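Local structure of tyrosine--tRNA ligase (Pyrococcus horikoshii, 2CYC) at residues 34-39 and 59-64; 67-72 and 177-182. The protein catalyses the attachment of tyrosine to its cognate tRNA in two steps, first activating the amino acid with ATP and then transferring it to the tRNA acceptor end. One frame throughout, in Å; residues are numbered along the deposited sequence.

The two contacts lie on opposite faces of one Rossmann-fold sheet, their centres about 9 Å apart. Contact 1 is wholly buried and small (106 Å²): helix 48-63 packs on one face, at strand 36-40, through two rings, without polar bonds between the segments. Contact 2 is larger (164 Å²) and only partly buried; on the other face it brings strand 69-72 against the end of helix 164-178 and mixes an arginine-glutamine hydrogen bond with aromatic packing. Strands 36-40 and 69-72 are parallel neighbours, and His36 N lies 2.7 Å from Lys67 O, a probable hydrogen bond. Both reach the bound tyrosine, through Tyr37 and Gly39 in contact 1 and Phe71 in contact 2.

Contact 1: 34-39 and 59-64; sequences LQHYIG and ADFQKA. With TYR (tyrosine), chain C.
His36 and Phe61 meet inside the beta-alpha-beta unit 36-40, 48-63, 69-72 of the class I synthetase Rossmann fold, where helix 48-63 connects the parallel strands 36-40 and 69-72 and packs against the sheet. The contact is local: CD2 of the imidazole comes to 3.3 Å from Phe61 CD2, and His36 CD2 is 3.5 Å from Phe61 CE2, so one corner of the histidine meets one side of the phenyl ring. The two side chains cross at about a right angle, but their ring planes are inclined by 49° with centroids 5.2 Å apart, an oblique pair that is neither a stack nor a T. The side chain of Phe61 starts toward the strand, and a first torsion of -62°, with CG anti to the carbonyl carbon, lays the ring against His36. Both imidazole nitrogens are engaged outside the pair, ND1 with the backbone N of Arg69 and NE2 with ND1 of His185; these two bonds should fix the ring's rotation and leave a carbon to meet the phenyl. His185 also packs edge-to-face with Phe61.

From the next residue, Tyr37, the side chain leaves the strand on the side away from the helix and enters the tyrosine pocket. There the substrate hydroxyl lies at the edge of the Tyr37 ring, near its plane, with Tyr37 OH 2.8 Å from OH of the bound tyrosine.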
# COMPACT_ATOMS: atom_id res chain seq x y z
N LEU A 34 -10.94 26.56 3.59
CA LEU A 34 -11.41 25.84 4.77
C LEU A 34 -12.28 24.66 4.35
O LEU A 34 -13.50 24.78 4.20
CB LEU A 34 -12.20 26.79 5.69
CG LEU A 34 -11.40 27.99 6.20
CD1 LEU A 34 -12.30 28.96 6.96
CD2 LEU A 34 -10.28 27.50 7.09
N GLN A 35 -11.64 23.52 4.15
CA GLN A 35 -12.35 22.32 3.76
C GLN A 35 -12.23 21.31 4.88
O GLN A 35 -11.13 20.88 5.23
CB GLN A 35 -11.78 21.74 2.46
CG GLN A 35 -12.36 20.38 2.09
CD GLN A 35 -13.80 20.47 1.63
OE1 GLN A 35 -14.73 19.99 2.31
NE2 GLN A 35 -14.00 21.09 0.49
N HIS A 36 -13.37 20.94 5.44
CA HIS A 36 -13.40 19.97 6.50
C HIS A 36 -13.83 18.63 5.94
O HIS A 36 -14.28 18.53 4.79
CB HIS A 36 -14.39 20.41 7.60
CG HIS A 36 -15.10 19.27 8.28
ND1 HIS A 36 -16.03 18.48 7.63
CD2 HIS A 36 -15.03 18.80 9.55
CE1 HIS A 36 -16.51 17.58 8.47
NE2 HIS A 36 -15.92 17.75 9.64
N TYR A 37 -13.67 17.61 6.77
CA TYR A 37 -14.12 16.27 6.47
C TYR A 37 -13.96 15.44 7.73
O TYR A 37 -13.18 15.77 8.63
CB TYR A 37 -13.32 15.64 5.31
CG TYR A 37 -12.33 14.55 5.69
CD1 TYR A 37 -12.41 13.28 5.11
CD2 TYR A 37 -11.28 14.81 6.58
CE1 TYR A 37 -11.44 12.30 5.38
CE2 TYR A 37 -10.31 13.84 6.87
CZ TYR A 37 -10.39 12.59 6.26
OH TYR A 37 -9.40 11.67 6.48
N ILE A 38 -14.74 14.37 7.79
CA ILE A 38 -14.64 13.40 8.86
C ILE A 38 -15.11 12.11 8.19
O ILE A 38 -16.17 12.06 7.56
CB ILE A 38 -15.50 13.76 10.14
CG1 ILE A 38 -15.40 12.59 11.14
CG2 ILE A 38 -16.96 14.07 9.79
CD1 ILE A 38 -15.88 12.94 12.56
N GLY A 39 -14.26 11.09 8.26
CA GLY A 39 -14.57 9.83 7.64
C GLY A 39 -15.12 8.81 8.61
O GLY A 39 -14.84 8.85 9.81
N ALA A 59 -21.95 21.09 12.82
CA ALA A 59 -22.79 22.27 12.98
C ALA A 59 -21.92 23.47 13.35
O ALA A 59 -22.09 24.56 12.80
CB ALA A 59 -23.86 22.04 14.05
N ASP A 60 -21.01 23.28 14.30
CA ASP A 60 -20.12 24.36 14.72
C ASP A 60 -19.27 24.86 13.57
O ASP A 60 -19.11 26.08 13.38
CB ASP A 60 -19.18 23.92 15.85
CG ASP A 60 -19.91 23.57 17.13
OD1 ASP A 60 -21.03 24.08 17.35
OD2 ASP A 60 -19.35 22.80 17.93
N PHE A 61 -18.70 23.92 12.82
CA PHE A 61 -17.83 24.28 11.71
C PHE A 61 -18.57 25.11 10.65
O PHE A 61 -18.03 26.11 10.17
CB PHE A 61 -17.20 23.02 11.06
CG PHE A 61 -16.31 22.22 12.01
CD1 PHE A 61 -15.55 22.86 12.99
CD2 PHE A 61 -16.22 20.84 11.89
CE1 PHE A 61 -14.71 22.13 13.85
CE2 PHE A 61 -15.38 20.09 12.74
CZ PHE A 61 -14.62 20.74 13.73
N GLN A 62 -19.79 24.71 10.31
CA GLN A 62 -20.57 25.44 9.32
C GLN A 62 -20.72 26.90 9.77
O GLN A 62 -20.52 27.82 8.98
CB GLN A 62 -21.97 24.81 9.15
CG GLN A 62 -22.01 23.39 8.57
CD GLN A 62 -23.44 22.90 8.29
OE1 GLN A 62 -24.32 23.02 9.14
NE2 GLN A 62 -23.66 22.36 7.10
N LYS A 63 -21.06 27.11 11.05
CA LYS A 63 -21.24 28.47 11.56
C LYS A 63 -19.97 29.30 11.52
O LYS A 63 -20.02 30.53 11.49
CB LYS A 63 -21.76 28.44 13.00
CG LYS A 63 -23.21 28.01 13.11
CD LYS A 63 -23.71 28.10 14.55
CE LYS A 63 -25.14 27.56 14.67
NZ LYS A 63 -25.24 26.11 14.31
N ALA A 64 -18.82 28.63 11.51
CA ALA A 64 -17.55 29.33 11.46
C ALA A 64 -17.16 29.61 10.01
O ALA A 64 -16.13 30.19 9.75
CB ALA A 64 -16.46 28.49 12.13
N TYR C . -10.50 5.22 10.58
CA TYR C . -11.84 5.85 10.75
C TYR C . -12.66 5.07 11.78
O TYR C . -12.22 3.98 12.18
CB TYR C . -12.59 5.89 9.41
CG TYR C . -11.92 6.78 8.37
CD1 TYR C . -11.74 8.14 8.60
CD2 TYR C . -11.46 6.24 7.16
CE1 TYR C . -11.11 8.96 7.64
CE2 TYR C . -10.84 7.05 6.20
CZ TYR C . -10.67 8.40 6.45
OH TYR C . -10.05 9.18 5.49
OXT TYR C . -13.74 5.56 12.16

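Contact 2: 67-72 and 177-182. With TYR (tyrosine), chain C.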
# COMPACT_ATOMS: atom_id res chain seq x y z
N LYS A 67 -16.37 24.69 5.09
CA LYS A 67 -17.13 23.78 4.23
C LYS A 67 -16.98 22.37 4.79
O LYS A 67 -15.88 21.82 4.83
CB LYS A 67 -16.59 23.83 2.79
CG LYS A 67 -17.44 23.07 1.78
CD LYS A 67 -18.82 23.72 1.58
CE LYS A 67 -19.63 23.01 0.50
NZ LYS A 67 -21.08 23.41 0.51
N THR A 68 -18.10 21.78 5.20
CA THR A 68 -18.12 20.47 5.81
C THR A 68 -18.43 19.30 4.90
O THR A 68 -19.22 19.41 3.95
CB THR A 68 -19.10 20.48 7.00
OG1 THR A 68 -20.44 20.75 6.54
CG2 THR A 68 -18.69 21.56 8.01
N ARG A 69 -17.82 18.15 5.21
CA ARG A 69 -18.01 16.95 4.40
C ARG A 69 -17.97 15.66 5.21
O ARG A 69 -17.13 15.51 6.11
CB ARG A 69 -16.92 16.87 3.32
CG ARG A 69 -16.89 15.56 2.52
CD ARG A 69 -15.75 15.58 1.51
NE ARG A 69 -15.83 16.75 0.64
CZ ARG A 69 -14.98 17.01 -0.35
NH1 ARG A 69 -15.13 18.10 -1.08
NH2 ARG A 69 -13.97 16.18 -0.62
N VAL A 70 -18.89 14.74 4.90
CA VAL A 70 -18.94 13.43 5.54
C VAL A 70 -18.36 12.47 4.49
O VAL A 70 -18.85 12.42 3.36
CB VAL A 70 -20.38 13.01 5.90
CG1 VAL A 70 -20.44 11.51 6.23
CG2 VAL A 70 -20.89 13.84 7.08
N PHE A 71 -17.31 11.75 4.87
CA PHE A 71 -16.60 10.81 4.02
C PHE A 71 -16.98 9.38 4.41
O PHE A 71 -16.67 8.94 5.53
CB PHE A 71 -15.09 11.05 4.21
CG PHE A 71 -14.20 10.31 3.26
CD1 PHE A 71 -14.06 10.72 1.94
CD2 PHE A 71 -13.41 9.25 3.72
CE1 PHE A 71 -13.15 10.09 1.08
CE2 PHE A 71 -12.49 8.61 2.87
CZ PHE A 71 -12.36 9.04 1.55
N LEU A 72 -17.64 8.66 3.50
CA LEU A 72 -18.07 7.29 3.73
C LEU A 72 -16.94 6.38 3.24
O LEU A 72 -16.77 6.16 2.03
CB LEU A 72 -19.37 7.03 2.96
CG LEU A 72 -20.45 8.12 3.15
CD1 LEU A 72 -21.51 8.05 2.05
CD2 LEU A 72 -21.09 7.97 4.52
N PHE A 177 -5.15 14.84 2.05
CA PHE A 177 -4.51 15.68 1.05
C PHE A 177 -5.17 15.67 -0.31
O PHE A 177 -5.23 16.71 -0.97
CB PHE A 177 -3.03 15.30 0.96
CG PHE A 177 -2.29 15.61 2.23
CD1 PHE A 177 -1.95 16.93 2.54
CD2 PHE A 177 -2.03 14.61 3.16
CE1 PHE A 177 -1.38 17.25 3.78
CE2 PHE A 177 -1.46 14.92 4.40
CZ PHE A 177 -1.14 16.25 4.71
N TYR A 178 -5.70 14.53 -0.73
CA TYR A 178 -6.35 14.45 -2.02
C TYR A 178 -7.59 15.34 -2.11
O TYR A 178 -7.87 15.91 -3.17
CB TYR A 178 -6.75 13.02 -2.34
CG TYR A 178 -7.13 12.84 -3.79
CD1 TYR A 178 -6.15 12.73 -4.77
CD2 TYR A 178 -8.47 12.80 -4.18
CE1 TYR A 178 -6.49 12.58 -6.11
CE2 TYR A 178 -8.82 12.66 -5.51
CZ TYR A 178 -7.82 12.54 -6.46
OH TYR A 178 -8.16 12.35 -7.78
N GLN A 179 -8.33 15.47 -1.01
CA GLN A 179 -9.53 16.30 -1.00
C GLN A 179 -9.23 17.75 -0.57
O GLN A 179 -10.15 18.56 -0.44
CB GLN A 179 -10.58 15.70 -0.04
CG GLN A 179 -10.92 14.23 -0.32
CD GLN A 179 -11.91 13.66 0.68
OE1 GLN A 179 -13.13 13.78 0.52
NE2 GLN A 179 -11.38 13.05 1.73
N GLY A 180 -7.95 18.06 -0.36
CA GLY A 180 -7.56 19.40 0.06
C GLY A 180 -8.07 19.77 1.44
O GLY A 180 -8.36 20.93 1.72
N VAL A 181 -8.17 18.78 2.33
CA VAL A 181 -8.68 19.02 3.68
C VAL A 181 -7.75 19.84 4.58
O VAL A 181 -6.60 19.47 4.81
CB VAL A 181 -9.02 17.67 4.37
CG1 VAL A 181 -9.47 17.90 5.79
CG2 VAL A 181 -10.12 16.96 3.58
N THR A 182 -8.25 20.98 5.09
CA THR A 182 -7.46 21.83 5.98
C THR A 182 -7.99 21.72 7.41
O THR A 182 -7.33 22.14 8.36
CB THR A 182 -7.49 23.33 5.53
OG1 THR A 182 -8.84 23.74 5.31
CG2 THR A 182 -6.67 23.52 4.26
N TYR C . -10.50 5.22 10.58
CA TYR C . -11.84 5.85 10.75
C TYR C . -12.66 5.07 11.78
O TYR C . -12.22 3.98 12.18
CB TYR C . -12.59 5.89 9.41
CG TYR C . -11.92 6.78 8.37
CD1 TYR C . -11.74 8.14 8.60
CD2 TYR C . -11.46 6.24 7.16
CE1 TYR C . -11.11 8.96 7.64
CE2 TYR C . -10.84 7.05 6.20
CZ TYR C . -10.67 8.40 6.45
OH TYR C . -10.05 9.18 5.49
OXT TYR C . -13.74 5.56 12.16
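Phe71 lies obliquely against the carboxamide of Gln179, with ring and amide planes 45° apart. Its CE1 atom is 3.5 Å from Gln179 NE2, while CD1 of Phe71 is likewise 3.5 Å from Gln179 OE1, so the CD1-CE1 side of the ring spans both ends of the amide. Phe71 CE2, across the ring, sits 3.6 Å from OH of the bound tyrosine, also obliquely and on the same side of the ring plane as the amide, so this phenyl borders both the pocket and the glutamine. The side chain of Phe71 starts toward 177-182, and its first torsion, with CG anti to the backbone nitrogen, lays the ring against Gln179.

Two residues earlier, Arg69 reaches the same amide. Its chain bends about the CG-CD bond, and NH2 donates to Gln179 OE1 over 2.8 Å with an N-H...O angle of 159°. The oxygen lies in the guanidinium plane, whereas the donor is tilted 32° from the carbonyl plane of the amide. The other terminal nitrogen of the guanidinium, NH1, makes a salt bridge with Glu117 on the adjacent strand.

In the Rossmann fold this joins strand 69-72, in the parallel part of the sheet, to the C-terminal end of helix 164-178, the helix that supplies Gln172 and Asp175 to the tyrosine site. A Schellman motif ends that helix: Gly180 has positive phi, and two bonds run back into the last turn, one of them Gly180 N to Phe177 O (3.1 Å). Gln179 NE2 turns back to the carbonyl of Asp175, so both ends of the amide are held. Replacing Gln179 with an alanine would probably leave Arg69 NH2 without this acceptor and open a gap beside the CD1-CE1 side of Phe71. CD of Arg69 adds a van der Waals contact, 3.3 Å from Gln179 OE1.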